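PDB 3RZA: tripeptidase from Staphylococcus aureus subsp. aureus, which probably cleaves short peptides, as a metal-dependent tripeptidase of the M20/M25/M40 peptidase family. Local coordinates for residues V90-V102 and G152-S164. Residues are numbered along the deposited sequence; the frame is centred on the assembly and turned at random.
With ZN (zinc ion), chain C; CA (calcium ion), chain D.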
loop_
_atom_site.group_PDB
_atom_site.type_symbol
_atom_site.label_atom_id
_atom_site.label_comp_id
_atom_site.label_asym_id
_atom_site.label_seq_id
_atom_site.Cartn_x
_atom_site.Cartn_y
_atom_site.Cartn_z
ATOM N N VAL A 90 20.077 50.612 -19.416
ATOM C CA VAL A 90 19.421 49.471 -20.073
ATOM C C VAL A 90 18.716 48.594 -19.015
ATOM O O VAL A 90 19.009 48.730 -17.818
ATOM C CB VAL A 90 20.437 48.605 -20.870
ATOM C CG1 VAL A 90 21.332 49.480 -21.750
ATOM C CG2 VAL A 90 21.273 47.731 -19.928
ATOM N N PRO A 91 17.796 47.692 -19.449
ATOM C CA PRO A 91 17.079 46.871 -18.498
ATOM C C PRO A 91 17.967 45.993 -17.605
ATOM O O PRO A 91 19.084 45.597 -18.006
ATOM C CB PRO A 91 16.214 45.982 -19.398
ATOM C CG PRO A 91 15.963 46.790 -20.560
ATOM C CD PRO A 91 17.237 47.511 -20.805
ATOM N N LYS A 92 17.464 45.730 -16.401
ATOM C CA LYS A 92 18.173 44.936 -15.410
ATOM C C LYS A 92 17.648 43.525 -15.532
ATOM O O LYS A 92 16.432 43.311 -15.465
ATOM C CB LYS A 92 17.925 45.475 -14.009
ATOM C CG LYS A 92 18.411 46.931 -13.788
ATOM C CD LYS A 92 17.970 47.416 -12.425
ATOM C CE LYS A 92 18.633 48.719 -12.030
ATOM N NZ LYS A 92 18.188 49.143 -10.668
ATOM N N LEU A 93 18.568 42.578 -15.709
ATOM C CA LEU A 93 18.273 41.182 -16.014
ATOM C C LEU A 93 18.577 40.334 -14.820
ATOM O O LEU A 93 19.485 40.664 -14.039
ATOM C CB LEU A 93 19.172 40.721 -17.171
ATOM C CG LEU A 93 19.026 39.293 -17.697
ATOM C CD1 LEU A 93 17.575 38.990 -18.118
ATOM C CD2 LEU A 93 19.975 39.132 -18.849
ATOM N N TYR A 94 17.850 39.227 -14.668
ATOM C CA TYR A 94 18.297 38.139 -13.809
ATOM C C TYR A 94 18.263 36.821 -14.556
ATOM O O TYR A 94 17.515 36.661 -15.503
ATOM C CB TYR A 94 17.505 38.054 -12.477
ATOM C CG TYR A 94 16.313 37.132 -12.522
ATOM C CD1 TYR A 94 15.109 37.564 -13.064
ATOM C CD2 TYR A 94 16.394 35.811 -12.048
ATOM C CE1 TYR A 94 14.022 36.727 -13.153
ATOM C CE2 TYR A 94 15.303 34.961 -12.141
ATOM C CZ TYR A 94 14.108 35.431 -12.691
ATOM O OH TYR A 94 13.012 34.591 -12.769
ATOM N N LEU A 95 19.109 35.894 -14.111
ATOM C CA LEU A 95 19.151 34.529 -14.619
ATOM C C LEU A 95 19.157 33.626 -13.405
ATOM O O LEU A 95 19.812 33.961 -12.423
ATOM C CB LEU A 95 20.417 34.314 -15.435
ATOM C CG LEU A 95 20.625 35.208 -16.655
ATOM C CD1 LEU A 95 22.083 35.077 -17.137
ATOM C CD2 LEU A 95 19.622 34.841 -17.764
ATOM N N THR A 96 18.450 32.496 -13.468
ATOM C CA THR A 96 18.400 31.535 -12.358
ATOM C C THR A 96 18.558 30.081 -12.801
ATOM O O THR A 96 18.054 29.686 -13.848
ATOM C CB THR A 96 17.118 31.688 -11.473
ATOM O OG1 THR A 96 17.218 30.839 -10.326
ATOM C CG2 THR A 96 15.863 31.331 -12.220
ATOM N N SER A 97 19.380 29.346 -12.044
ATOM C CA SER A 97 19.450 27.906 -12.097
ATOM C C SER A 97 19.460 27.389 -10.681
ATOM O O SER A 97 19.607 28.162 -9.758
ATOM C CB SER A 97 20.708 27.463 -12.851
ATOM O OG SER A 97 20.449 27.417 -14.247
ATOM N N HIS A 98 19.224 26.097 -10.517
ATOM C CA HIS A 98 19.234 25.467 -9.188
ATOM C C HIS A 98 20.435 24.517 -9.043
ATOM O O HIS A 98 20.798 23.817 -9.994
ATOM C CB HIS A 98 17.908 24.758 -8.879
ATOM C CG HIS A 98 17.590 23.604 -9.763
ATOM N ND1 HIS A 98 17.915 22.306 -9.438
ATOM C CD2 HIS A 98 16.843 23.535 -10.888
ATOM C CE1 HIS A 98 17.433 21.493 -10.363
ATOM N NE2 HIS A 98 16.768 22.214 -11.246
HETATM N N MSE A 99 21.047 24.531 -7.858
HETATM C CA MSE A 99 22.285 23.782 -7.596
HETATM C C MSE A 99 22.049 22.332 -7.149
HETATM O O MSE A 99 23.005 21.534 -7.122
HETATM C CB MSE A 99 23.146 24.538 -6.590
HETATM C CG MSE A 99 22.716 24.443 -5.159
HETATM SE SE MSE A 99 23.757 25.587 -4.069
HETATM C CE MSE A 99 22.885 27.275 -4.524
ATOM N N ASP A 100 20.803 22.000 -6.768
ATOM C CA ASP A 100 20.450 20.634 -6.347
ATOM C C ASP A 100 20.013 19.728 -7.522
ATOM O O ASP A 100 19.573 20.205 -8.563
ATOM C CB ASP A 100 19.373 20.617 -5.246
ATOM C CG ASP A 100 18.011 21.186 -5.708
ATOM O OD1 ASP A 100 18.000 22.235 -6.381
ATOM O OD2 ASP A 100 16.960 20.600 -5.375
ATOM N N THR A 101 20.161 18.416 -7.315
ATOM C CA THR A 101 19.685 17.390 -8.239
ATOM C C THR A 101 18.746 16.435 -7.495
ATOM O O THR A 101 18.735 16.396 -6.263
ATOM C CB THR A 101 20.849 16.571 -8.768
ATOM O OG1 THR A 101 21.322 15.717 -7.721
ATOM C CG2 THR A 101 21.960 17.455 -9.224
ATOM N N VAL A 102 18.001 15.621 -8.251
ATOM C CA VAL A 102 17.238 14.504 -7.645
ATOM C C VAL A 102 18.193 13.393 -7.193
ATOM O O VAL A 102 19.423 13.475 -7.412
ATOM C CB VAL A 102 16.165 13.908 -8.593
ATOM C CG1 VAL A 102 15.200 15.011 -9.091
ATOM C CG2 VAL A 102 16.814 13.142 -9.747
ATOM N N GLY A 152 24.436 45.497 -19.184
ATOM C CA GLY A 152 23.704 46.049 -18.050
ATOM C C GLY A 152 23.923 45.237 -16.781
ATOM O O GLY A 152 24.808 44.361 -16.712
ATOM N N GLN A 153 23.133 45.559 -15.761
ATOM C CA GLN A 153 23.152 44.825 -14.515
ATOM C C GLN A 153 22.582 43.460 -14.796
ATOM O O GLN A 153 21.587 43.361 -15.503
ATOM C CB GLN A 153 22.311 45.517 -13.445
ATOM C CG GLN A 153 22.438 44.931 -12.055
ATOM C CD GLN A 153 21.706 45.766 -11.030
ATOM O OE1 GLN A 153 22.153 46.853 -10.694
ATOM N NE2 GLN A 153 20.550 45.283 -10.564
ATOM N N ILE A 154 23.231 42.425 -14.248
ATOM C CA ILE A 154 22.782 41.038 -14.356
ATOM C C ILE A 154 22.893 40.411 -12.968
ATOM O O ILE A 154 23.954 40.510 -12.330
ATOM C CB ILE A 154 23.653 40.198 -15.339
ATOM C CG1 ILE A 154 23.972 40.973 -16.619
ATOM C CG2 ILE A 154 22.938 38.918 -15.688
ATOM C CD1 ILE A 154 24.925 40.248 -17.545
ATOM N N GLN A 155 21.811 39.794 -12.498
ATOM C CA GLN A 155 21.845 38.964 -11.279
ATOM C C GLN A 155 21.785 37.474 -11.623
ATOM O O GLN A 155 21.043 37.075 -12.526
ATOM C CB GLN A 155 20.727 39.346 -10.317
ATOM C CG GLN A 155 20.946 40.700 -9.705
ATOM C CD GLN A 155 19.985 41.021 -8.587
ATOM O OE1 GLN A 155 18.786 40.835 -8.726
ATOM N NE2 GLN A 155 20.503 41.552 -7.492
ATOM N N PHE A 156 22.607 36.677 -10.930
ATOM C CA PHE A 156 22.643 35.233 -11.077
ATOM C C PHE A 156 22.127 34.660 -9.775
ATOM O O PHE A 156 22.764 34.838 -8.724
ATOM C CB PHE A 156 24.060 34.767 -11.361
ATOM C CG PHE A 156 24.570 35.220 -12.694
ATOM C CD1 PHE A 156 25.052 36.507 -12.865
ATOM C CD2 PHE A 156 24.548 34.365 -13.794
ATOM C CE1 PHE A 156 25.496 36.938 -14.106
ATOM C CE2 PHE A 156 25.017 34.783 -15.041
ATOM C CZ PHE A 156 25.483 36.061 -15.202
ATOM N N VAL A 157 20.945 34.044 -9.840
ATOM C CA VAL A 157 20.214 33.573 -8.667
ATOM C C VAL A 157 20.328 32.049 -8.629
ATOM O O VAL A 157 19.765 31.361 -9.486
ATOM C CB VAL A 157 18.713 34.014 -8.715
ATOM C CG1 VAL A 157 17.970 33.509 -7.513
ATOM C CG2 VAL A 157 18.605 35.536 -8.801
ATOM N N ILE A 158 21.071 31.523 -7.648
ATOM C CA ILE A 158 21.355 30.079 -7.567
ATOM C C ILE A 158 20.580 29.511 -6.382
ATOM O O ILE A 158 20.869 29.848 -5.217
ATOM C CB ILE A 158 22.871 29.759 -7.419
ATOM C CG1 ILE A 158 23.749 30.703 -8.258
ATOM C CG2 ILE A 158 23.140 28.311 -7.780
ATOM C CD1 ILE A 158 23.387 30.797 -9.723
ATOM N N THR A 159 19.574 28.680 -6.676
ATOM C CA THR A 159 18.659 28.202 -5.655
ATOM C C THR A 159 19.014 26.815 -5.171
ATOM O O THR A 159 19.702 26.046 -5.857
ATOM C CB THR A 159 17.209 28.144 -6.147
ATOM O OG1 THR A 159 17.120 27.196 -7.206
ATOM C CG2 THR A 159 16.779 29.462 -6.621
ATOM N N VAL A 160 18.468 26.505 -4.017
ATOM C CA VAL A 160 18.588 25.192 -3.371
ATOM C C VAL A 160 17.184 24.608 -3.349
ATOM O O VAL A 160 16.200 25.327 -3.592
ATOM C CB VAL A 160 19.132 25.306 -1.965
ATOM C CG1 VAL A 160 20.660 25.612 -1.999
ATOM C CG2 VAL A 160 18.360 26.373 -1.158
ATOM N N GLY A 161 17.089 23.294 -3.177
ATOM C CA GLY A 161 15.816 22.639 -2.996
ATOM C C GLY A 161 14.780 22.750 -4.093
ATOM O O GLY A 161 13.606 22.535 -3.817
ATOM N N GLU A 162 15.177 23.084 -5.327
ATOM C CA GLU A 162 14.217 23.139 -6.425
ATOM C C GLU A 162 13.516 21.797 -6.627
ATOM O O GLU A 162 12.308 21.766 -6.851
ATOM C CB GLU A 162 14.867 23.619 -7.729
ATOM C CG GLU A 162 13.864 24.014 -8.859
ATOM C CD GLU A 162 13.417 22.861 -9.806
ATOM O OE1 GLU A 162 13.892 21.691 -9.727
ATOM O OE2 GLU A 162 12.567 23.144 -10.660
ATOM N N GLU A 163 14.273 20.718 -6.470
ATOM C CA GLU A 163 13.764 19.354 -6.622
ATOM C C GLU A 163 12.990 18.815 -5.429
ATOM O O GLU A 163 12.491 17.722 -5.514
ATOM C CB GLU A 163 14.926 18.386 -6.919
ATOM C CG GLU A 163 15.779 18.755 -8.099
ATOM C CD GLU A 163 15.127 18.518 -9.409
ATOM O OE1 GLU A 163 13.886 18.343 -9.520
ATOM O OE2 GLU A 163 15.870 18.473 -10.410
ATOM N N SER A 164 12.918 19.568 -4.326
ATOM C CA SER A 164 12.017 19.279 -3.203
ATOM C C SER A 164 10.698 20.104 -3.246
ATOM O O SER A 164 9.993 20.168 -2.236
ATOM C CB SER A 164 12.734 19.548 -1.871
ATOM O OG SER A 164 13.965 18.894 -1.808
HETATM ZN ZN ZN C . 15.699 21.586 -12.985
HETATM CA CA CA D . 14.582 18.268 -12.180
HETATM O O HOH W 1 21.111 47.472 -16.345
HETATM O O HOH W 2 21.200 43.745 -18.240
HETATM O O HOH W 3 19.769 42.817 -12.474
HETATM O O HOH W 4 17.918 16.686 -11.183
HETATM O O HOH W 5 13.847 20.637 -12.822
#
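With CG set between its backbone N and carbonyl carbon (chi1 64°), the ring of His-98 lies under the side chain of Glu-162. Glu-162 has CG opposite its own N, then bends (chi2 -89°), which lays its carboxylate over one ring face, the planes 12° apart. Its CB makes a CH-pi contact 3.7 Å from the ring centroid.

Strands 93-98 and 154-159, which lead into this site, pair in parallel in the central sheet. Leu-93, Leu-95, Ser-97 and Met-99 donate a backbone N-H to 154-159 or the adjoining Gln-153, and Gln-155, Val-157 and Thr-159 donate back. Thr-96 OG1 bonds to Val-157 O at 2.7 Å from above the carbonyl plane, Ser-97 N from the opposite face. Leu-95 CD1 packs 3.6 Å from Phe-156 CE2, facing helices 128-147 and 374-393.

Asp-100 OD2 accepts Glu-163 N at 2.9 Å on its syn side and hydrogen-bonds Thr-40 OG1. OD1 takes a weak bond from Glu-162 N, and His-98 ND1 bonds weakly to OD1 and Asp-100 O. His-98 NE2 binds zinc at 2.1 Å. Glu-163 binds calcium through OE2 at 2.2 Å and OE1 at 2.8 Å. Asp-129 and water 5 bridge the metals; Asp-186 completes the zinc site, His-366 the calcium site. Asp-100 is thus second-shell, weakly tied to His-98 and bonded to the Glu-163 backbone, consistent with an M20 two-metal centre holding calcium in one position here.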